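Local coordinates for amidase, hydantoinase/carbamoylase family (Paraburkholderia phymatum, PDB 6C0D), which probably hydrolyses the carbamoyl group from N-carbamoyl-L-amino acids, as a zinc-binding homodimeric member of the peptidase M20 family, at residues Y192-I197 with H367-I372; A83-S88 with A129-E134; T337-L342 with H375-M380; V212-V217 with H360-A365. All blocks are in the same frame, centred on the assembly; numbering follows the deposited sequence.

Contact 1 (Y192-I197 with H367-I372); sequences YLEPHI and HDAQVI. With ZN (zinc ion), chain B.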
loop_
_atom_site.group_PDB
_atom_site.type_symbol
_atom_site.label_atom_id
_atom_site.label_comp_id
_atom_site.label_asym_id
_atom_site.label_seq_id
_atom_site.Cartn_x
_atom_site.Cartn_y
_atom_site.Cartn_z
ATOM N N TYR A 192 -40.942 -4.972 -14.249
ATOM C CA TYR A 192 -40.080 -3.815 -14.009
ATOM C C TYR A 192 -39.018 -3.753 -15.103
ATOM O O TYR A 192 -38.388 -4.771 -15.406
ATOM C CB TYR A 192 -39.415 -3.914 -12.621
ATOM C CG TYR A 192 -38.375 -2.842 -12.342
ATOM C CD1 TYR A 192 -37.022 -3.157 -12.265
ATOM C CD2 TYR A 192 -38.754 -1.520 -12.153
ATOM C CE1 TYR A 192 -36.064 -2.163 -12.004
ATOM C CE2 TYR A 192 -37.818 -0.523 -11.917
ATOM C CZ TYR A 192 -36.472 -0.860 -11.831
ATOM O OH TYR A 192 -35.554 0.123 -11.557
ATOM N N LEU A 193 -38.821 -2.572 -15.700
ATOM C CA LEU A 193 -37.776 -2.365 -16.705
ATOM C C LEU A 193 -36.849 -1.248 -16.231
ATOM O O LEU A 193 -37.320 -0.145 -15.934
ATOM C CB LEU A 193 -38.411 -1.992 -18.053
ATOM C CG LEU A 193 -37.521 -1.331 -19.129
ATOM C CD1 LEU A 193 -36.343 -2.216 -19.532
ATOM C CD2 LEU A 193 -38.372 -0.938 -20.345
ATOM N N GLU A 194 -35.543 -1.523 -16.154
ATOM C CA GLU A 194 -34.563 -0.488 -15.799
ATOM C C GLU A 194 -33.569 -0.266 -16.932
ATOM O O GLU A 194 -32.605 -1.039 -17.079
ATOM C CB GLU A 194 -33.809 -0.844 -14.507
ATOM C CG GLU A 194 -32.820 0.287 -14.131
ATOM C CD GLU A 194 -32.354 0.241 -12.685
ATOM O OE1 GLU A 194 -32.829 -0.623 -11.913
ATOM O OE2 GLU A 194 -31.510 1.094 -12.325
ATOM N N PRO A 195 -33.714 0.793 -17.728
ATOM C CA PRO A 195 -32.640 1.149 -18.669
ATOM C C PRO A 195 -31.475 1.755 -17.900
ATOM O O PRO A 195 -31.669 2.428 -16.888
ATOM C CB PRO A 195 -33.289 2.202 -19.584
ATOM C CG PRO A 195 -34.818 2.154 -19.252
ATOM C CD PRO A 195 -34.843 1.734 -17.800
ATOM N N HIS A 196 -30.256 1.521 -18.385
ATOM C CA HIS A 196 -29.079 2.066 -17.701
ATOM C C HIS A 196 -27.928 2.195 -18.697
ATOM O O HIS A 196 -27.843 1.422 -19.652
ATOM C CB HIS A 196 -28.690 1.138 -16.530
ATOM C CG HIS A 196 -27.905 1.801 -15.437
ATOM N ND1 HIS A 196 -26.566 2.100 -15.559
ATOM C CD2 HIS A 196 -28.261 2.180 -14.186
ATOM C CE1 HIS A 196 -26.134 2.661 -14.442
ATOM N NE2 HIS A 196 -27.145 2.725 -13.597
ATOM N N ILE A 197 -27.012 3.149 -18.455
ATOM C CA ILE A 197 -25.799 3.202 -19.258
ATOM C C ILE A 197 -24.857 2.085 -18.824
ATOM O O ILE A 197 -24.950 1.546 -17.716
ATOM C CB ILE A 197 -25.089 4.565 -19.133
ATOM C CG1 ILE A 197 -24.685 4.790 -17.666
ATOM C CG2 ILE A 197 -25.957 5.684 -19.643
ATOM C CD1 ILE A 197 -23.562 5.805 -17.487
ATOM N N HIS A 367 -27.486 -2.892 -9.312
ATOM C CA HIS A 367 -28.547 -1.954 -9.675
ATOM C C HIS A 367 -29.773 -2.250 -8.825
ATOM O O HIS A 367 -29.908 -3.342 -8.278
ATOM C CB HIS A 367 -28.964 -2.064 -11.150
ATOM C CG HIS A 367 -27.832 -1.881 -12.110
ATOM N ND1 HIS A 367 -27.277 -0.647 -12.367
ATOM C CD2 HIS A 367 -27.140 -2.774 -12.861
ATOM C CE1 HIS A 367 -26.287 -0.785 -13.233
ATOM N NE2 HIS A 367 -26.189 -2.063 -13.557
ATOM N N ASP A 368 -30.675 -1.268 -8.738
ATOM C CA ASP A 368 -31.964 -1.502 -8.084
ATOM C C ASP A 368 -32.677 -2.728 -8.649
ATOM O O ASP A 368 -33.405 -3.412 -7.921
ATOM C CB ASP A 368 -32.866 -0.277 -8.236
ATOM C CG ASP A 368 -32.394 0.890 -7.391
ATOM O OD1 ASP A 368 -32.280 0.718 -6.166
ATOM O OD2 ASP A 368 -32.119 1.965 -7.966
ATOM N N ALA A 369 -32.480 -3.025 -9.935
ATOM C CA ALA A 369 -33.152 -4.172 -10.543
ATOM C C ALA A 369 -32.807 -5.479 -9.837
ATOM O O ALA A 369 -33.603 -6.423 -9.862
ATOM C CB ALA A 369 -32.785 -4.278 -12.025
ATOM N N GLN A 370 -31.622 -5.573 -9.227
ATOM C CA GLN A 370 -31.293 -6.821 -8.549
ATOM C C GLN A 370 -32.169 -7.028 -7.316
ATOM O O GLN A 370 -32.414 -8.175 -6.916
ATOM C CB GLN A 370 -29.810 -6.851 -8.164
ATOM C CG GLN A 370 -29.476 -6.127 -6.904
ATOM C CD GLN A 370 -27.983 -5.965 -6.738
ATOM O OE1 GLN A 370 -27.262 -5.894 -7.725
ATOM N NE2 GLN A 370 -27.516 -5.907 -5.492
ATOM N N VAL A 371 -32.618 -5.939 -6.691
ATOM C CA VAL A 371 -33.534 -6.034 -5.555
ATOM C C VAL A 371 -34.949 -6.346 -6.040
ATOM O O VAL A 371 -35.640 -7.216 -5.492
ATOM C CB VAL A 371 -33.493 -4.725 -4.743
ATOM C CG1 VAL A 371 -34.624 -4.672 -3.694
ATOM C CG2 VAL A 371 -32.120 -4.548 -4.076
ATOM N N ILE A 372 -35.402 -5.622 -7.057
ATOM C CA ILE A 372 -36.790 -5.754 -7.502
ATOM C C ILE A 372 -37.024 -7.118 -8.149
ATOM O O ILE A 372 -38.089 -7.724 -7.976
ATOM C CB ILE A 372 -37.135 -4.582 -8.437
ATOM C CG1 ILE A 372 -37.203 -3.295 -7.600
ATOM C CG2 ILE A 372 -38.478 -4.826 -9.185
ATOM C CD1 ILE A 372 -36.998 -2.047 -8.402
HETATM ZN ZN ZN B . -26.869 3.503 -11.609
HETATM O O HOH W 1 -30.491 1.304 -10.020
HETATM O O HOH W 2 -27.858 1.566 -11.013
HETATM O O HOH W 3 -25.122 2.939 -10.572
#

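Contact 2 (A83-S88 with A129-E134); sequences ALVIGS and ASWIDE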
loop_
_atom_site.group_PDB
_atom_site.type_symbol
_atom_site.label_atom_id
_atom_site.label_comp_id
_atom_site.label_asym_id
_atom_site.label_seq_id
_atom_site.Cartn_x
_atom_site.Cartn_y
_atom_site.Cartn_z
ATOM N N ALA A 83 -49.745 -3.214 -14.466
ATOM C CA ALA A 83 -48.839 -2.097 -14.691
ATOM C C ALA A 83 -47.417 -2.586 -14.933
ATOM O O ALA A 83 -46.960 -3.574 -14.348
ATOM C CB ALA A 83 -48.845 -1.131 -13.495
ATOM N N LEU A 84 -46.731 -1.866 -15.803
ATOM C CA LEU A 84 -45.295 -1.973 -15.984
ATOM C C LEU A 84 -44.636 -0.798 -15.268
ATOM O O LEU A 84 -45.016 0.350 -15.496
ATOM C CB LEU A 84 -44.961 -1.946 -17.480
ATOM C CG LEU A 84 -43.482 -1.721 -17.858
ATOM C CD1 LEU A 84 -42.673 -2.919 -17.412
ATOM C CD2 LEU A 84 -43.403 -1.554 -19.377
ATOM N N VAL A 85 -43.647 -1.076 -14.421
ATOM C CA VAL A 85 -42.890 -0.037 -13.718
ATOM C C VAL A 85 -41.573 0.170 -14.460
ATOM O O VAL A 85 -40.863 -0.801 -14.743
ATOM C CB VAL A 85 -42.625 -0.437 -12.253
ATOM C CG1 VAL A 85 -41.875 0.682 -11.497
ATOM C CG2 VAL A 85 -43.925 -0.819 -11.522
ATOM N N ILE A 86 -41.252 1.417 -14.805
ATOM C CA ILE A 86 -39.988 1.726 -15.476
ATOM C C ILE A 86 -39.259 2.752 -14.629
ATOM O O ILE A 86 -39.844 3.773 -14.252
ATOM C CB ILE A 86 -40.197 2.279 -16.901
ATOM C CG1 ILE A 86 -41.187 1.405 -17.675
ATOM C CG2 ILE A 86 -38.828 2.403 -17.615
ATOM C CD1 ILE A 86 -41.558 1.976 -19.042
ATOM N N GLY A 87 -37.989 2.507 -14.344
ATOM C CA GLY A 87 -37.298 3.519 -13.571
ATOM C C GLY A 87 -35.833 3.216 -13.381
ATOM O O GLY A 87 -35.266 2.345 -14.033
ATOM N N SER A 88 -35.229 3.985 -12.482
ATOM C CA SER A 88 -33.840 3.816 -12.081
ATOM C C SER A 88 -33.646 4.688 -10.852
ATOM O O SER A 88 -34.564 4.776 -10.030
ATOM C CB SER A 88 -32.878 4.194 -13.214
ATOM O OG SER A 88 -31.559 3.787 -12.901
ATOM N N ALA A 129 -40.386 5.474 -11.743
ATOM C CA ALA A 129 -39.764 5.558 -10.422
ATOM C C ALA A 129 -38.344 6.108 -10.464
ATOM O O ALA A 129 -37.567 5.787 -11.371
ATOM C CB ALA A 129 -39.714 4.186 -9.742
ATOM N N SER A 130 -38.006 6.909 -9.448
ATOM C CA SER A 130 -36.617 7.192 -9.077
ATOM C C SER A 130 -36.423 6.692 -7.649
ATOM O O SER A 130 -36.840 7.359 -6.693
ATOM C CB SER A 130 -36.282 8.681 -9.187
ATOM O OG SER A 130 -34.978 8.930 -8.671
ATOM N N TRP A 131 -35.806 5.518 -7.501
ATOM C CA TRP A 131 -35.598 4.944 -6.174
ATOM C C TRP A 131 -34.530 5.724 -5.424
ATOM O O TRP A 131 -33.441 5.955 -5.954
ATOM C CB TRP A 131 -35.164 3.484 -6.281
ATOM C CG TRP A 131 -35.957 2.669 -7.250
ATOM C CD1 TRP A 131 -35.511 2.112 -8.421
ATOM C CD2 TRP A 131 -37.345 2.327 -7.145
ATOM N NE1 TRP A 131 -36.536 1.425 -9.036
ATOM C CE2 TRP A 131 -37.673 1.550 -8.281
ATOM C CE3 TRP A 131 -38.343 2.593 -6.191
ATOM C CZ2 TRP A 131 -38.950 1.035 -8.491
ATOM C CZ3 TRP A 131 -39.621 2.096 -6.410
ATOM C CH2 TRP A 131 -39.912 1.324 -7.549
ATOM N N ILE A 132 -34.818 6.097 -4.172
ATOM C CA ILE A 132 -33.867 6.894 -3.394
ATOM C C ILE A 132 -32.618 6.073 -3.080
ATOM O O ILE A 132 -32.688 4.864 -2.824
ATOM C CB ILE A 132 -34.532 7.418 -2.099
ATOM C CG1 ILE A 132 -33.615 8.395 -1.345
ATOM C CG2 ILE A 132 -34.902 6.260 -1.162
ATOM C CD1 ILE A 132 -33.346 9.690 -2.098
ATOM N N ASP A 133 -31.458 6.738 -3.126
ATOM C CA ASP A 133 -30.195 6.258 -2.547
ATOM C C ASP A 133 -29.755 4.889 -3.068
ATOM O O ASP A 133 -29.280 4.036 -2.313
ATOM C CB ASP A 133 -30.242 6.249 -1.013
ATOM C CG ASP A 133 -28.875 6.537 -0.400
ATOM O OD1 ASP A 133 -28.047 7.151 -1.112
ATOM O OD2 ASP A 133 -28.614 6.153 0.769
ATOM N N GLU A 134 -29.835 4.707 -4.382
ATOM C CA GLU A 134 -29.184 3.543 -4.971
ATOM C C GLU A 134 -27.687 3.553 -4.674
ATOM O O GLU A 134 -27.084 2.496 -4.467
ATOM C CB GLU A 134 -29.437 3.507 -6.479
ATOM C CG GLU A 134 -28.936 2.262 -7.187
ATOM C CD GLU A 134 -27.463 2.342 -7.556
ATOM O OE1 GLU A 134 -26.894 3.461 -7.563
ATOM O OE2 GLU A 134 -26.868 1.276 -7.813
#

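Contact 3 (T337-L342 with H375-M380); sequences TMDAAL and HIPACM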
loop_
_atom_site.group_PDB
_atom_site.type_symbol
_atom_site.label_atom_id
_atom_site.label_comp_id
_atom_site.label_asym_id
_atom_site.label_seq_id
_atom_site.Cartn_x
_atom_site.Cartn_y
_atom_site.Cartn_z
ATOM N N THR A 337 -30.898 -13.357 -11.976
ATOM C CA THR A 337 -31.221 -13.410 -13.400
ATOM C C THR A 337 -32.335 -12.429 -13.728
ATOM O O THR A 337 -33.246 -12.203 -12.928
ATOM C CB THR A 337 -31.655 -14.818 -13.811
ATOM O OG1 THR A 337 -32.872 -15.126 -13.140
ATOM C CG2 THR A 337 -30.612 -15.844 -13.401
ATOM N N MET A 338 -32.267 -11.856 -14.928
ATOM C CA MET A 338 -33.376 -11.056 -15.415
ATOM C C MET A 338 -34.420 -11.977 -16.033
ATOM O O MET A 338 -34.096 -13.051 -16.550
ATOM C CB MET A 338 -32.894 -10.025 -16.441
ATOM C CG MET A 338 -31.825 -9.053 -15.878
ATOM S SD MET A 338 -32.445 -7.912 -14.643
ATOM C CE MET A 338 -32.103 -8.793 -13.071
ATOM N N ASP A 339 -35.683 -11.553 -15.963
ATOM C CA ASP A 339 -36.784 -12.412 -16.407
ATOM C C ASP A 339 -36.600 -12.813 -17.867
ATOM O O ASP A 339 -36.357 -11.958 -18.721
ATOM C CB ASP A 339 -38.114 -11.672 -16.243
ATOM C CG ASP A 339 -39.297 -12.559 -16.549
ATOM O OD1 ASP A 339 -39.741 -13.280 -15.631
ATOM O OD2 ASP A 339 -39.748 -12.542 -17.715
ATOM N N ALA A 340 -36.711 -14.121 -18.158
ATOM C CA ALA A 340 -36.403 -14.585 -19.518
ATOM C C ALA A 340 -37.392 -14.052 -20.560
ATOM O O ALA A 340 -36.996 -13.686 -21.679
ATOM C CB ALA A 340 -36.380 -16.111 -19.554
ATOM N N ALA A 341 -38.688 -14.024 -20.242
ATOM C CA ALA A 341 -39.637 -13.504 -21.229
ATOM C C ALA A 341 -39.459 -11.995 -21.440
ATOM O O ALA A 341 -39.551 -11.512 -22.577
ATOM C CB ALA A 341 -41.088 -13.859 -20.811
ATOM N N LEU A 342 -39.187 -11.232 -20.373
ATOM C CA LEU A 342 -38.920 -9.801 -20.550
ATOM C C LEU A 342 -37.676 -9.578 -21.401
ATOM O O LEU A 342 -37.664 -8.714 -22.285
ATOM C CB LEU A 342 -38.758 -9.107 -19.192
ATOM C CG LEU A 342 -40.022 -9.060 -18.283
ATOM C CD1 LEU A 342 -39.711 -8.255 -17.043
ATOM C CD2 LEU A 342 -41.252 -8.466 -18.992
ATOM N N HIS A 375 -38.738 -10.130 -6.540
ATOM C CA HIS A 375 -40.151 -10.027 -6.180
ATOM C C HIS A 375 -41.094 -10.024 -7.367
ATOM O O HIS A 375 -42.186 -10.588 -7.275
ATOM C CB HIS A 375 -40.385 -8.761 -5.350
ATOM C CG HIS A 375 -39.648 -8.772 -4.051
ATOM N ND1 HIS A 375 -40.226 -9.187 -2.871
ATOM C CD2 HIS A 375 -38.362 -8.465 -3.757
ATOM C CE1 HIS A 375 -39.331 -9.118 -1.899
ATOM N NE2 HIS A 375 -38.192 -8.688 -2.413
ATOM N N ILE A 376 -40.723 -9.369 -8.463
ATOM C CA ILE A 376 -41.512 -9.388 -9.691
ATOM C C ILE A 376 -40.560 -9.521 -10.872
ATOM O O ILE A 376 -39.355 -9.251 -10.751
ATOM C CB ILE A 376 -42.373 -8.115 -9.854
ATOM C CG1 ILE A 376 -41.481 -6.867 -9.926
ATOM C CG2 ILE A 376 -43.464 -8.017 -8.752
ATOM C CD1 ILE A 376 -42.265 -5.627 -10.354
ATOM N N PRO A 377 -41.081 -9.945 -12.029
ATOM C CA PRO A 377 -40.250 -10.003 -13.244
ATOM C C PRO A 377 -39.554 -8.678 -13.514
ATOM O O PRO A 377 -40.198 -7.636 -13.587
ATOM C CB PRO A 377 -41.277 -10.316 -14.343
ATOM C CG PRO A 377 -42.332 -11.152 -13.625
ATOM C CD PRO A 377 -42.439 -10.507 -12.259
ATOM N N ALA A 378 -38.228 -8.722 -13.702
ATOM C CA ALA A 378 -37.450 -7.514 -13.965
ATOM C C ALA A 378 -36.534 -7.718 -15.168
ATOM O O ALA A 378 -36.152 -8.844 -15.498
ATOM C CB ALA A 378 -36.598 -7.135 -12.743
ATOM N N CYS A 379 -36.166 -6.607 -15.817
ATOM C CA CYS A 379 -35.205 -6.677 -16.913
ATOM C C CYS A 379 -34.445 -5.359 -16.993
ATOM O O CYS A 379 -34.854 -4.342 -16.420
ATOM C CB CYS A 379 -35.901 -6.999 -18.246
ATOM S SG CYS A 379 -37.032 -5.697 -18.774
ATOM N N MET A 380 -33.287 -5.403 -17.653
ATOM C CA MET A 380 -32.493 -4.198 -17.877
ATOM C C MET A 380 -32.086 -4.082 -19.339
ATOM O O MET A 380 -31.860 -5.082 -20.022
ATOM C CB MET A 380 -31.212 -4.182 -17.015
ATOM C CG MET A 380 -31.507 -4.119 -15.524
ATOM S SD MET A 380 -29.987 -3.738 -14.588
ATOM C CE MET A 380 -29.809 -1.971 -14.900
#

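Contact 4 (V212-V217 with H360-A365); sequences VVTTIV and HMPSGA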
loop_
_atom_site.group_PDB
_atom_site.type_symbol
_atom_site.label_atom_id
_atom_site.label_comp_id
_atom_site.label_asym_id
_atom_site.label_seq_id
_atom_site.Cartn_x
_atom_site.Cartn_y
_atom_site.Cartn_z
ATOM N N VAL A 212 -28.880 -6.319 -23.966
ATOM C CA VAL A 212 -29.999 -6.941 -23.250
ATOM C C VAL A 212 -29.396 -7.720 -22.093
ATOM O O VAL A 212 -28.670 -8.688 -22.319
ATOM C CB VAL A 212 -30.801 -7.872 -24.168
ATOM C CG1 VAL A 212 -31.921 -8.595 -23.356
ATOM C CG2 VAL A 212 -31.403 -7.081 -25.351
ATOM N N VAL A 213 -29.705 -7.326 -20.862
ATOM C CA VAL A 213 -29.007 -7.879 -19.695
ATOM C C VAL A 213 -29.551 -9.266 -19.342
ATOM O O VAL A 213 -30.763 -9.461 -19.160
ATOM C CB VAL A 213 -29.098 -6.906 -18.512
ATOM C CG1 VAL A 213 -28.512 -7.533 -17.231
ATOM C CG2 VAL A 213 -28.323 -5.587 -18.852
ATOM N N THR A 214 -28.648 -10.247 -19.258
ATOM C CA THR A 214 -29.038 -11.615 -18.899
ATOM C C THR A 214 -29.169 -11.777 -17.392
ATOM O O THR A 214 -30.163 -12.325 -16.889
ATOM C CB THR A 214 -27.982 -12.592 -19.421
ATOM O OG1 THR A 214 -26.691 -12.143 -18.974
ATOM C CG2 THR A 214 -28.005 -12.620 -20.943
ATOM N N THR A 215 -28.144 -11.335 -16.667
ATOM C CA THR A 215 -27.965 -11.631 -15.253
ATOM C C THR A 215 -27.163 -10.491 -14.653
ATOM O O THR A 215 -26.229 -9.993 -15.291
ATOM C CB THR A 215 -27.183 -12.941 -15.060
ATOM O OG1 THR A 215 -27.839 -14.004 -15.750
ATOM C CG2 THR A 215 -27.058 -13.302 -13.579
ATOM N N ILE A 216 -27.521 -10.087 -13.442
ATOM C CA ILE A 216 -26.683 -9.195 -12.644
ATOM C C ILE A 216 -25.728 -10.059 -11.821
ATOM O O ILE A 216 -26.168 -10.954 -11.091
ATOM C CB ILE A 216 -27.551 -8.293 -11.756
ATOM C CG1 ILE A 216 -28.445 -7.417 -12.653
ATOM C CG2 ILE A 216 -26.694 -7.440 -10.824
ATOM C CD1 ILE A 216 -29.466 -6.590 -11.865
ATOM N N VAL A 217 -24.418 -9.821 -11.959
ATOM C CA VAL A 217 -23.440 -10.778 -11.429
ATOM C C VAL A 217 -23.502 -10.803 -9.907
ATOM O O VAL A 217 -23.864 -9.815 -9.255
ATOM C CB VAL A 217 -22.007 -10.441 -11.897
ATOM C CG1 VAL A 217 -21.878 -10.601 -13.428
ATOM C CG2 VAL A 217 -21.645 -9.028 -11.448
ATOM N N HIS A 360 -26.812 -9.787 -26.098
ATOM C CA HIS A 360 -27.002 -10.185 -24.707
ATOM C C HIS A 360 -25.689 -10.034 -23.945
ATOM O O HIS A 360 -24.599 -10.247 -24.492
ATOM C CB HIS A 360 -27.445 -11.649 -24.602
ATOM C CG HIS A 360 -28.855 -11.901 -25.037
ATOM N ND1 HIS A 360 -29.175 -12.346 -26.300
ATOM C CD2 HIS A 360 -30.025 -11.820 -24.355
ATOM C CE1 HIS A 360 -30.485 -12.502 -26.391
ATOM N NE2 HIS A 360 -31.026 -12.191 -25.223
ATOM N N MET A 361 -25.800 -9.711 -22.656
ATOM C CA MET A 361 -24.598 -9.540 -21.835
ATOM C C MET A 361 -24.990 -9.492 -20.368
ATOM O O MET A 361 -26.099 -9.063 -20.042
ATOM C CB MET A 361 -23.868 -8.235 -22.204
ATOM C CG MET A 361 -24.814 -7.021 -22.077
ATOM S SD MET A 361 -24.011 -5.476 -22.631
ATOM C CE MET A 361 -22.826 -5.229 -21.313
ATOM N N PRO A 362 -24.113 -9.905 -19.460
ATOM C CA PRO A 362 -24.387 -9.703 -18.037
ATOM C C PRO A 362 -24.161 -8.250 -17.657
ATOM O O PRO A 362 -23.481 -7.493 -18.368
ATOM C CB PRO A 362 -23.362 -10.613 -17.353
ATOM C CG PRO A 362 -22.160 -10.532 -18.311
ATOM C CD PRO A 362 -22.794 -10.530 -19.692
ATOM N N SER A 363 -24.732 -7.871 -16.512
ATOM C CA SER A 363 -24.396 -6.615 -15.857
ATOM C C SER A 363 -23.314 -6.869 -14.817
ATOM O O SER A 363 -23.556 -7.562 -13.821
ATOM C CB SER A 363 -25.614 -5.974 -15.191
ATOM O OG SER A 363 -25.182 -4.875 -14.393
ATOM N N GLY A 364 -22.131 -6.280 -15.022
ATOM C CA GLY A 364 -21.073 -6.457 -14.044
ATOM C C GLY A 364 -21.214 -5.600 -12.805
ATOM O O GLY A 364 -20.434 -5.760 -11.859
ATOM N N ALA A 365 -22.190 -4.694 -12.792
ATOM C CA ALA A 365 -22.421 -3.786 -11.675
ATOM C C ALA A 365 -23.789 -4.057 -11.056
ATOM O O ALA A 365 -24.667 -4.624 -11.699
ATOM C CB ALA A 365 -22.360 -2.320 -12.130
#

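Contact 1 (Y192-I197 with H367-I372)
One face of the Tyr192 ring is overlapped by Ile372, whose CD1 stands over its centre, 3.7 Å from the centroid, in a CH-pi contact. With its CG anti to the backbone N (chi1 173°), the tyrosine reaches from the strand to the short helix 368-372, where its CE1 also packs on Ala369 CB at 3.9 Å; the small alanine lets the helix lie close to the ring. Its hydroxyl donates to Glu194 OE1 over 2.8 Å, meeting the carboxylate from above its plane. The other oxygen, Glu194 OE2, accepts a hydrogen bond from water 1, which also donates to Asp368 OD2 and accepts from Asp368 N. That water thus bridges two carboxylates that would otherwise probably repel each other; Asp368 OD1 has its own partner in Ser144. Further along, His367 turns an edge to the face of His196, the ring centroids 4.3 Å apart and the planes at 57°. His367 ND1 is hydrogen-bonded, at the edge of its ring, to one of the two waters on the zinc. The ND1 of His196 is tied to Ile197 O in the ring plane, which fixes the ring so that NE2 binds zinc at 2.1 Å. His89, Asp100 and the two waters complete this metal centre, the zinc site of the M20 catalytic domain.

Contact 2 (A83-S88 with A129-E134)
Ser88 O and Trp131 N meet in a hydrogen bond of 2.9 Å, the last of three backbone bonds in this parallel pairing. Behind it Ser88 N donates to Ala129 O at 3.2 Å, and Ala129 N to Ile86 O at 3.1 Å, so that residues 86 and 88 grip Ala129 from both of its peptide groups. Ser88 O also receives a CA-H...O contact from Ser130. Gly87 sits directly across from Ala129, with its CA only 3.2 Å from Ala129 O; glycine suits a place where a side chain would collide with that carbonyl.

Next outward comes the indole of Trp131. Its CG lies anti to the carbonyl carbon (chi1 -45°), which folds the ring back over the strand pair: Ala129 CB rests against one face, towards the rim, and CD1 comes within 3.3 Å of Ser88 O. At the far end of the ring CZ2 packs on Val85 CG1 at 4.2 Å; the branched, apolar Val85 suits this place against the indole, next to the Ala129 methyl. The polar ends are held by a further shell: Trp131 NE1 bonds Tyr192 OH, Ser88 OG bonds Glu194 OE2, and Ser130 OG bonds Ser90 OG.

Strands 83-88 and 125-130 are the two arms of a beta-alpha-beta unit connected through helix 102-117. Strand 189-198 pairs with 83-88, bringing Ser88 beside His196, while helix 368-372 touches Trp131.

Contact 3 (T337-L342 with H375-M380)
The backbone of 337-342 turns from an extended lead-in into helix 340-353 just where it meets the start of strand 378-384, and one hydrogen bond joins them, Asp339 N to Ala378 O at 2.8 Å. The motif is a helix N-cap: Asp339 precedes the first turn, and its OD2 accepts from Leu342 N at 3.0 Å through the anti lone pair. An aspartate suits this place because its short carboxylate can reach back to an amide of the first turn that has no carbonyl partner within the helix. A chi1 of -174° swings the carboxylate away from its own amide and alongside Pro377, and OD1 touches the ring at CB, 3.6 Å away.

Leu342, in the first turn, packs its apolar side chain on both Pro377 and Cys379: CD1 lies 3.7 Å from Pro377 CB, while CB meets Cys379 CB at the same separation. Before the cap, the chain of Met338 bends at chi2 and chi3 and lays its flexible thioether along the strand, among Val213 and Ile216 of strand 210-227. There Met338 SD lies 3.8 Å from Cys379 CA and 4.0 Å from Met380 CG.

Contact 4 (V212-V217 with H360-A365)
Val212 pairs with His360 in a parallel ladder held by four backbone hydrogen bonds. Met361 N donates to Val212 O at 3.1 Å, Thr214 N to Met361 O at 2.9 Å, Ser363 N to Thr215 O at 2.9 Å and Val217 N to Ser363 O at 3.1 Å. Between Val213 and Ile216 strand 210-227 carries one extra residue, a beta bulge at Thr214-Thr215, where Thr214 has helical backbone angles. Pro362, which has no amide hydrogen to give, lies at this slip, facing both threonines.

Among the polar side chains, Ser363 OG, turned away from its own amide (chi1 171°), donates to Ala365 O at 2.8 Å, curling the chain end back on itself, and also holds a weak bond to His367.

Of the van der Waals contacts, Val212 CG1 lies alongside the His360 ring, 3.9 Å from CD2. Thr214 CG2, from the bulge, crosses His360 at about a right angle and touches its CB. Small Ser363 suits a place where Val213 CG1 and Ile216 CG1 both meet its CB, and Val217 CG1 packs on Pro362 CB at 4.2 Å.

Strand 378-384 runs on the far side of 210-227, with Phe382 against Val213, Met361 and Ser363; helix 340-353 touches Val212 and His360 through Gln343, and helix 368-372 meets Ile216.

Overall arrangement
From the N terminus, contact 2 closes first, a short loop that brings strand 125-130 back beside 83-88 through helix 102-117. Contact 1 opens afterwards at 192-197 and closes a long loop at 367-372; contact 4, opening at 212-217 and closing at 360-365, lies wholly within that span. Contact 3 opens at 337-342, inside both loops, and closes at 375-380 beyond them, so it crosses contacts 1 and 4. In space, strand 189-198 lies between strands 83-88 and 378-384, and 378-384 in turn neighbours 210-227. Contact 1 therefore touches all three others, while contact 2 reaches neither contact 3 nor contact 4.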